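Local coordinates for 1-pyrroline-5-carboxylate dehydrogenase (Thermus thermophilus, PDB 1UZB), which catalyses the oxidation of 1-pyrroline-5-carboxylate, through its open form glutamate semialdehyde, to glutamate, probably with NAD+ as the electron acceptor, in proline breakdown, at residues I180-W183 / A188-T191; K113-A118 / G216-E221; F303-E308 / G448-K453. All blocks are in the same frame, centred on the assembly; numbering follows the deposited sequence.

Interaction 1: I180-W183 / A188-T191; sequences IAPW and AIFT
A181 and F190 make the aromatic half of this contact: the methyl CB of A181 meets the edge of the F190 ring, lying in the ring plane 3.6 Å from CD1. CG anti to the backbone N (chi1 180°) brings the CD1 edge of F190 to A181 CB; P208 of the loop and V219 and F220 of helix 213-226 also touch the ring. The second half is aliphatic. P182 turns the CG and CD corner of its ring onto the methyl branch of I189, with CD 3.6 Å and CG 3.8 Å from I189 CG2, and the two side chains cross at about a right angle. Strand 165-180 lies between strands 203-207 and 255-259 in the parallel part of a Rossmann-like sheet, and residues 180-183 lead from its end into helix 188-199. The Ala-Pro-Trp sequence belongs to a family signature that in related aldehyde dehydrogenases lies beside the active site. With an alanine here in place of P182, the CG and CD corner is gone and a gap would probably open against I189 CG2. No hydrogen bond joins the segments; instead the backbone of A181 bonds to K207, and T259 packs against both P182 and I189.

Interaction 2: K113-A118 / G216-E221; sequences KRELEA and GAKVFE
L116 and K218 have the nearest CA atoms of the two segments, 7.6 Å apart where helix 113-124 passes helix 213-226. The second helix follows strand 203-207 and is one of those covering the Rossmann-like sheet, so the contact joins helix 113-124, itself packed by helix 17-32, to that α/β layer.

The apolar part is small: L116 CD2 rests on K218 CB at 3.9 Å, with the two side chains running past each other in opposite directions. K218 starts with CG anti to its carbonyl carbon (chi1 -68°) and then stays extended, which carries its amine across to the other helix. E115 comes to meet it, also extended, in a salt bridge whose hydrogen bond, at 3.4 Å from K218 NZ to E115 OE2, is weak. The lysine's methylenes pass close to the same oxygen, K218 CD being 3.6 Å from E115 OE2.

Stronger partners surround this pair. R112 forms a salt bridge to E115 OE2, while K218 NZ bonds to T119 OG1 and pairs with E33. One water accepts from K218 NZ and donates to E115 OE2. A second donates to E115 OE2 and E221 OE1, carboxylate oxygens that stand 4.8 Å apart; R112 also binds E221 OE1, so its charge would probably offset the repulsion between them.

Within 113-118, R114 grips E117 side-on, using NE and NH2 for one oxygen each. E117 is turned to the helix 17-32 and 128-149 side, where it touches M23 and V135. The R114 NE to E117 OE1 bond is 2.7 Å and nearly straight, at 174°, and reaches the oxygen from above the carboxylate plane.

Interaction 3: F303-E308 / G448-K453; sequences FDLAAE and GVYSRK
L305 meets the Y450 ring at its margin, near the start of helix 303-315, which forms the crossover between the neighbouring parallel strands 293-297 and 325-331, a β-α-β unit of the catalytic domain. Strand 446-450 flanks 293-297 in the same sheet, and Y450 projects from it onto the helix. The isobutyl group of L305 crosses the tyrosine side chain at about a right angle: CG stands 3.9 Å from Y450 CE2, and the methyl CD2 sits in the ring plane. The carbonyl oxygen of L305 approaches obliquely, 3.7 Å from Y450 CE2.

A306 comes next and covers one face. Its CA makes a CH-pi contact 3.5 Å from the centroid of the Y450 ring and only 15° off the ring normal, while A306 CB lies 3.6 Å from Y450 CG. In Y450, CG sits beside its own backbone N (chi1 -85°), and with chi2 at 85° the ring turns a face to A306 CA. The same alanine touches V297, as Y450 does, so helix and both strands close together here. At the far end of the ring a water lies in its plane, 2.7 Å from Y450 OH, and bonds weakly to L305 O.

Past the strand end R452 packs on E225 of the second subunit. Just before it S451, itself bonded to D298, begins an ST turn in which K453 N donates to S451 OG at 3.1 Å.

Interactions 1 and 2 share one Rossmann-like, probably nucleotide-binding domain. Their centres are about 13 Å apart and they touch: F190 CZ of interaction 1 lies 3.6 Å from F220 CE1 of interaction 2. Along the chain, interaction 1 is nested within the loop that interaction 2 closes. In space, the F190-F220 touch links helices 188-199 and 213-226, and the latter meets helix 113-124. Interaction 3 comes later in sequence, on the seven-stranded mixed sheet of the catalytic domain. Its centre is about 31 Å from that of interaction 1 and about 36 Å from that of interaction 2, and it touches neither. The three contacts thus sample two separate α/β layers.

Interaction 1: I180-W183 / A188-T191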
loop_
_atom_site.group_PDB
_atom_site.type_symbol
_atom_site.label_atom_id
_atom_site.label_comp_id
_atom_site.label_asym_id
_atom_site.label_seq_id
_atom_site.Cartn_x
_atom_site.Cartn_y
_atom_site.Cartn_z
ATOM N N ILE A 180 31.072 13.180 -19.846
ATOM C CA ILE A 180 31.542 14.319 -20.627
ATOM C C ILE A 180 30.514 15.413 -20.358
ATOM O O ILE A 180 29.402 15.389 -20.891
ATOM C CB ILE A 180 31.606 13.955 -22.126
ATOM C CG1 ILE A 180 32.616 12.816 -22.317
ATOM C CG2 ILE A 180 32.010 15.171 -22.957
ATOM C CD1 ILE A 180 32.690 12.271 -23.717
ATOM N N ALA A 181 30.901 16.361 -19.508
ATOM C CA ALA A 181 30.023 17.444 -19.071
ATOM C C ALA A 181 30.065 18.738 -19.878
ATOM O O ALA A 181 31.034 19.025 -20.578
ATOM C CB ALA A 181 30.302 17.751 -17.600
ATOM N N PRO A 182 29.001 19.546 -19.769
ATOM C CA PRO A 182 28.872 20.823 -20.470
ATOM C C PRO A 182 29.414 21.993 -19.657
ATOM O O PRO A 182 29.619 21.881 -18.446
ATOM C CB PRO A 182 27.370 20.936 -20.668
ATOM C CG PRO A 182 26.863 20.429 -19.358
ATOM C CD PRO A 182 27.731 19.196 -19.103
ATOM N N TRP A 183 29.640 23.116 -20.330
ATOM C CA TRP A 183 30.141 24.309 -19.661
ATOM C C TRP A 183 29.026 25.223 -19.169
ATOM O O TRP A 183 29.266 26.076 -18.318
ATOM C CB TRP A 183 31.065 25.120 -20.585
ATOM C CG TRP A 183 30.501 25.429 -21.948
ATOM C CD1 TRP A 183 30.757 24.756 -23.107
ATOM C CD2 TRP A 183 29.604 26.498 -22.297
ATOM N NE1 TRP A 183 30.085 25.337 -24.155
ATOM C CE2 TRP A 183 29.369 26.406 -23.687
ATOM C CE3 TRP A 183 28.979 27.524 -21.571
ATOM C CZ2 TRP A 183 28.535 27.299 -24.368
ATOM C CZ3 TRP A 183 28.149 28.415 -22.252
ATOM C CH2 TRP A 183 27.937 28.294 -23.636
ATOM N N ALA A 188 25.859 21.942 -11.691
ATOM C CA ALA A 188 24.660 21.108 -11.713
ATOM C C ALA A 188 24.724 19.838 -12.566
ATOM O O ALA A 188 24.610 18.733 -12.041
ATOM C CB ALA A 188 23.459 21.942 -12.142
ATOM N N ILE A 189 24.882 19.990 -13.879
ATOM C CA ILE A 189 24.916 18.824 -14.759
ATOM C C ILE A 189 26.177 17.984 -14.555
ATOM O O ILE A 189 26.133 16.758 -14.616
ATOM C CB ILE A 189 24.742 19.258 -16.225
ATOM C CG1 ILE A 189 23.344 19.864 -16.394
ATOM C CG2 ILE A 189 24.912 18.070 -17.166
ATOM C CD1 ILE A 189 23.049 20.377 -17.783
ATOM N N PHE A 190 27.296 18.650 -14.299
ATOM C CA PHE A 190 28.558 17.972 -14.026
ATOM C C PHE A 190 28.316 17.023 -12.844
ATOM O O PHE A 190 28.631 15.836 -12.901
ATOM C CB PHE A 190 29.610 19.027 -13.663
ATOM C CG PHE A 190 30.969 18.470 -13.344
ATOM C CD1 PHE A 190 31.815 18.034 -14.357
ATOM C CD2 PHE A 190 31.421 18.428 -12.030
ATOM C CE1 PHE A 190 33.099 17.569 -14.065
ATOM C CE2 PHE A 190 32.702 17.965 -11.725
ATOM C CZ PHE A 190 33.543 17.536 -12.745
ATOM N N THR A 191 27.721 17.550 -11.778
ATOM C CA THR A 191 27.442 16.760 -10.584
ATOM C C THR A 191 26.422 15.646 -10.818
ATOM O O THR A 191 26.659 14.491 -10.453
ATOM C CB THR A 191 26.932 17.661 -9.450
ATOM O OG1 THR A 191 27.957 18.592 -9.085
ATOM C CG2 THR A 191 26.559 16.832 -8.235
#

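Interaction 2: K113-A118 / G216-E221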
loop_
_atom_site.group_PDB
_atom_site.type_symbol
_atom_site.label_atom_id
_atom_site.label_comp_id
_atom_site.label_asym_id
_atom_site.label_seq_id
_atom_site.Cartn_x
_atom_site.Cartn_y
_atom_site.Cartn_z
ATOM N N LYS A 113 28.065 26.759 -0.820
ATOM C CA LYS A 113 27.191 27.330 -1.838
ATOM C C LYS A 113 27.627 28.678 -2.412
ATOM O O LYS A 113 27.754 28.820 -3.631
ATOM C CB LYS A 113 25.766 27.433 -1.281
ATOM C CG LYS A 113 24.717 27.889 -2.281
ATOM C CD LYS A 113 23.331 27.370 -1.906
ATOM C CE LYS A 113 22.934 27.742 -0.488
ATOM N NZ LYS A 113 21.533 27.332 -0.204
ATOM N N ARG A 114 27.862 29.667 -1.551
ATOM C CA ARG A 114 28.258 30.988 -2.029
ATOM C C ARG A 114 29.568 30.958 -2.820
ATOM O O ARG A 114 29.706 31.644 -3.838
ATOM C CB ARG A 114 28.372 31.961 -0.852
ATOM C CG ARG A 114 27.047 32.271 -0.144
ATOM C CD ARG A 114 26.114 33.131 -1.003
ATOM N NE ARG A 114 25.093 32.355 -1.709
ATOM C CZ ARG A 114 24.013 31.835 -1.135
ATOM N NH1 ARG A 114 23.798 32.001 0.164
ATOM N NH2 ARG A 114 23.135 31.154 -1.862
ATOM N N GLU A 115 30.524 30.162 -2.354
ATOM C CA GLU A 115 31.809 30.035 -3.033
ATOM C C GLU A 115 31.620 29.462 -4.439
ATOM O O GLU A 115 32.199 29.957 -5.406
ATOM C CB GLU A 115 32.736 29.113 -2.240
ATOM C CG GLU A 115 34.145 29.028 -2.798
ATOM C CD GLU A 115 34.908 27.826 -2.276
ATOM O OE1 GLU A 115 34.599 27.356 -1.160
ATOM O OE2 GLU A 115 35.824 27.353 -2.982
ATOM N N LEU A 116 30.818 28.405 -4.546
ATOM C CA LEU A 116 30.571 27.782 -5.842
ATOM C C LEU A 116 29.834 28.736 -6.783
ATOM O O LEU A 116 30.152 28.812 -7.967
ATOM C CB LEU A 116 29.783 26.481 -5.660
ATOM C CG LEU A 116 30.575 25.351 -4.989
ATOM C CD1 LEU A 116 29.650 24.188 -4.683
ATOM C CD2 LEU A 116 31.719 24.909 -5.895
ATOM N N GLU A 117 28.862 29.472 -6.251
ATOM C CA GLU A 117 28.115 30.430 -7.057
ATOM C C GLU A 117 29.057 31.512 -7.584
ATOM O O GLU A 117 29.022 31.853 -8.766
ATOM C CB GLU A 117 27.003 31.080 -6.229
ATOM C CG GLU A 117 25.939 30.110 -5.726
ATOM C CD GLU A 117 24.975 30.760 -4.756
ATOM O OE1 GLU A 117 25.247 31.900 -4.325
ATOM O OE2 GLU A 117 23.949 30.130 -4.417
ATOM N N ALA A 118 29.907 32.038 -6.703
ATOM C CA ALA A 118 30.858 33.077 -7.080
ATOM C C ALA A 118 31.827 32.576 -8.142
ATOM O O ALA A 118 32.238 33.329 -9.028
ATOM C CB ALA A 118 31.626 33.549 -5.852
ATOM N N GLY A 216 34.780 22.660 -11.745
ATOM C CA GLY A 216 34.720 21.210 -11.717
ATOM C C GLY A 216 35.695 20.690 -10.672
ATOM O O GLY A 216 35.415 19.722 -9.958
ATOM N N ALA A 217 36.851 21.338 -10.580
ATOM C CA ALA A 217 37.852 20.947 -9.598
ATOM C C ALA A 217 37.305 21.170 -8.189
ATOM O O ALA A 217 37.523 20.352 -7.299
ATOM C CB ALA A 217 39.131 21.747 -9.800
ATOM N N LYS A 218 36.590 22.275 -7.987
ATOM C CA LYS A 218 36.025 22.564 -6.674
ATOM C C LYS A 218 34.972 21.530 -6.294
ATOM O O LYS A 218 34.821 21.197 -5.118
ATOM C CB LYS A 218 35.441 23.980 -6.631
ATOM C CG LYS A 218 36.504 25.061 -6.719
ATOM C CD LYS A 218 35.930 26.443 -6.454
ATOM C CE LYS A 218 37.023 27.498 -6.456
ATOM N NZ LYS A 218 36.509 28.817 -6.005
ATOM N N VAL A 219 34.242 21.015 -7.280
ATOM C CA VAL A 219 33.257 19.984 -6.988
ATOM C C VAL A 219 34.024 18.737 -6.536
ATOM O O VAL A 219 33.599 18.041 -5.615
ATOM C CB VAL A 219 32.381 19.671 -8.228
ATOM C CG1 VAL A 219 31.550 18.415 -7.984
ATOM C CG2 VAL A 219 31.463 20.859 -8.517
ATOM N N PHE A 220 35.167 18.459 -7.161
ATOM C CA PHE A 220 35.945 17.298 -6.750
ATOM C C PHE A 220 36.558 17.460 -5.367
ATOM O O PHE A 220 36.794 16.470 -4.674
ATOM C CB PHE A 220 37.007 16.931 -7.789
ATOM C CG PHE A 220 36.547 15.861 -8.730
ATOM C CD1 PHE A 220 35.654 16.157 -9.754
ATOM C CD2 PHE A 220 36.913 14.533 -8.526
ATOM C CE1 PHE A 220 35.124 15.152 -10.553
ATOM C CE2 PHE A 220 36.389 13.517 -9.320
ATOM C CZ PHE A 220 35.490 13.826 -10.337
ATOM N N GLU A 221 36.809 18.698 -4.951
ATOM C CA GLU A 221 37.330 18.919 -3.608
ATOM C C GLU A 221 36.252 18.414 -2.650
ATOM O O GLU A 221 36.551 17.821 -1.617
ATOM C CB GLU A 221 37.577 20.405 -3.342
ATOM C CG GLU A 221 38.820 20.977 -3.994
ATOM C CD GLU A 221 39.048 22.422 -3.600
ATOM O OE1 GLU A 221 38.148 23.249 -3.842
ATOM O OE2 GLU A 221 40.123 22.731 -3.047
HETATM O O HOH W 1 38.321 25.772 -3.234
HETATM O O HOH W 2 37.476 29.188 -3.521
#

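Interaction 3: F303-E308 / G448-K453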
loop_
_atom_site.group_PDB
_atom_site.type_symbol
_atom_site.label_atom_id
_atom_site.label_comp_id
_atom_site.label_asym_id
_atom_site.label_seq_id
_atom_site.Cartn_x
_atom_site.Cartn_y
_atom_site.Cartn_z
ATOM N N PHE A 303 -0.844 38.584 -22.301
ATOM C CA PHE A 303 0.304 39.083 -23.054
ATOM C C PHE A 303 1.462 39.602 -22.211
ATOM O O PHE A 303 2.621 39.458 -22.598
ATOM C CB PHE A 303 -0.153 40.165 -24.034
ATOM C CG PHE A 303 -1.153 39.684 -25.058
ATOM C CD1 PHE A 303 -2.075 40.570 -25.609
ATOM C CD2 PHE A 303 -1.169 38.356 -25.485
ATOM C CE1 PHE A 303 -2.995 40.151 -26.565
ATOM C CE2 PHE A 303 -2.089 37.924 -26.447
ATOM C CZ PHE A 303 -3.003 38.824 -26.987
ATOM N N ASP A 304 1.165 40.213 -21.070
ATOM C CA ASP A 304 2.237 40.717 -20.220
ATOM C C ASP A 304 2.971 39.558 -19.560
ATOM O O ASP A 304 4.201 39.547 -19.485
ATOM C CB ASP A 304 1.686 41.672 -19.162
ATOM C CG ASP A 304 1.132 42.943 -19.768
ATOM O OD1 ASP A 304 1.810 43.519 -20.647
ATOM O OD2 ASP A 304 0.029 43.367 -19.366
ATOM N N LEU A 305 2.210 38.576 -19.091
ATOM C CA LEU A 305 2.796 37.404 -18.458
ATOM C C LEU A 305 3.654 36.675 -19.487
ATOM O O LEU A 305 4.765 36.240 -19.189
ATOM C CB LEU A 305 1.699 36.465 -17.963
ATOM C CG LEU A 305 2.178 35.265 -17.141
ATOM C CD1 LEU A 305 2.573 35.726 -15.741
ATOM C CD2 LEU A 305 1.070 34.227 -17.062
ATOM N N ALA A 306 3.133 36.551 -20.704
ATOM C CA ALA A 306 3.851 35.872 -21.775
ATOM C C ALA A 306 5.162 36.576 -22.123
ATOM O O ALA A 306 6.204 35.937 -22.230
ATOM C CB ALA A 306 2.973 35.774 -23.013
ATOM N N ALA A 307 5.110 37.891 -22.300
ATOM C CA ALA A 307 6.312 38.645 -22.649
ATOM C C ALA A 307 7.415 38.468 -21.602
ATOM O O ALA A 307 8.589 38.306 -21.944
ATOM C CB ALA A 307 5.973 40.126 -22.813
ATOM N N GLU A 308 7.034 38.494 -20.330
ATOM C CA GLU A 308 7.997 38.325 -19.248
ATOM C C GLU A 308 8.630 36.930 -19.309
ATOM O O GLU A 308 9.851 36.790 -19.219
ATOM C CB GLU A 308 7.293 38.536 -17.903
ATOM C CG GLU A 308 8.205 38.713 -16.697
ATOM C CD GLU A 308 8.930 37.446 -16.304
ATOM O OE1 GLU A 308 8.303 36.367 -16.336
ATOM O OE2 GLU A 308 10.123 37.533 -15.946
ATOM N N GLY A 448 6.925 25.743 -24.797
ATOM C CA GLY A 448 5.948 26.360 -23.929
ATOM C C GLY A 448 4.767 26.911 -24.694
ATOM O O GLY A 448 4.836 27.135 -25.908
ATOM N N VAL A 449 3.664 27.102 -23.976
ATOM C CA VAL A 449 2.460 27.682 -24.548
ATOM C C VAL A 449 1.838 28.648 -23.558
ATOM O O VAL A 449 1.639 28.300 -22.389
ATOM C CB VAL A 449 1.376 26.629 -24.870
ATOM C CG1 VAL A 449 0.132 27.325 -25.428
ATOM C CG2 VAL A 449 1.899 25.614 -25.870
ATOM N N TYR A 450 1.583 29.871 -24.011
ATOM C CA TYR A 450 0.883 30.855 -23.195
ATOM C C TYR A 450 -0.478 30.959 -23.868
ATOM O O TYR A 450 -0.582 31.345 -25.040
ATOM C CB TYR A 450 1.576 32.219 -23.188
ATOM C CG TYR A 450 2.684 32.320 -22.163
ATOM C CD1 TYR A 450 3.969 31.880 -22.458
ATOM C CD2 TYR A 450 2.438 32.834 -20.884
ATOM C CE1 TYR A 450 4.990 31.947 -21.512
ATOM C CE2 TYR A 450 3.454 32.904 -19.928
ATOM C CZ TYR A 450 4.726 32.460 -20.253
ATOM O OH TYR A 450 5.746 32.545 -19.333
ATOM N N SER A 451 -1.510 30.566 -23.129
ATOM C CA SER A 451 -2.879 30.577 -23.621
ATOM C C SER A 451 -3.829 30.361 -22.454
ATOM O O SER A 451 -3.468 29.726 -21.463
ATOM C CB SER A 451 -3.088 29.448 -24.636
ATOM O OG SER A 451 -4.458 29.333 -24.998
ATOM N N ARG A 452 -5.040 30.896 -22.571
ATOM C CA ARG A 452 -6.050 30.713 -21.536
ATOM C C ARG A 452 -7.054 29.657 -22.001
ATOM O O ARG A 452 -7.867 29.170 -21.213
ATOM C CB ARG A 452 -6.801 32.017 -21.258
ATOM C CG ARG A 452 -6.043 33.071 -20.465
ATOM C CD ARG A 452 -7.019 34.170 -20.045
ATOM N NE ARG A 452 -6.421 35.232 -19.238
ATOM C CZ ARG A 452 -5.874 36.340 -19.730
ATOM N NH1 ARG A 452 -5.357 37.245 -18.908
ATOM N NH2 ARG A 452 -5.847 36.551 -21.040
ATOM N N LYS A 453 -6.998 29.300 -23.281
ATOM C CA LYS A 453 -7.931 28.321 -23.828
ATOM C C LYS A 453 -7.534 26.901 -23.452
ATOM O O LYS A 453 -6.499 26.401 -23.887
ATOM C CB LYS A 453 -8.015 28.473 -25.348
ATOM C CG LYS A 453 -9.101 27.622 -25.982
ATOM C CD LYS A 453 -9.311 27.987 -27.442
ATOM C CE LYS A 453 -10.339 27.076 -28.086
ATOM N NZ LYS A 453 -11.623 27.088 -27.332
HETATM O O HOH W 3 5.491 33.741 -16.962
#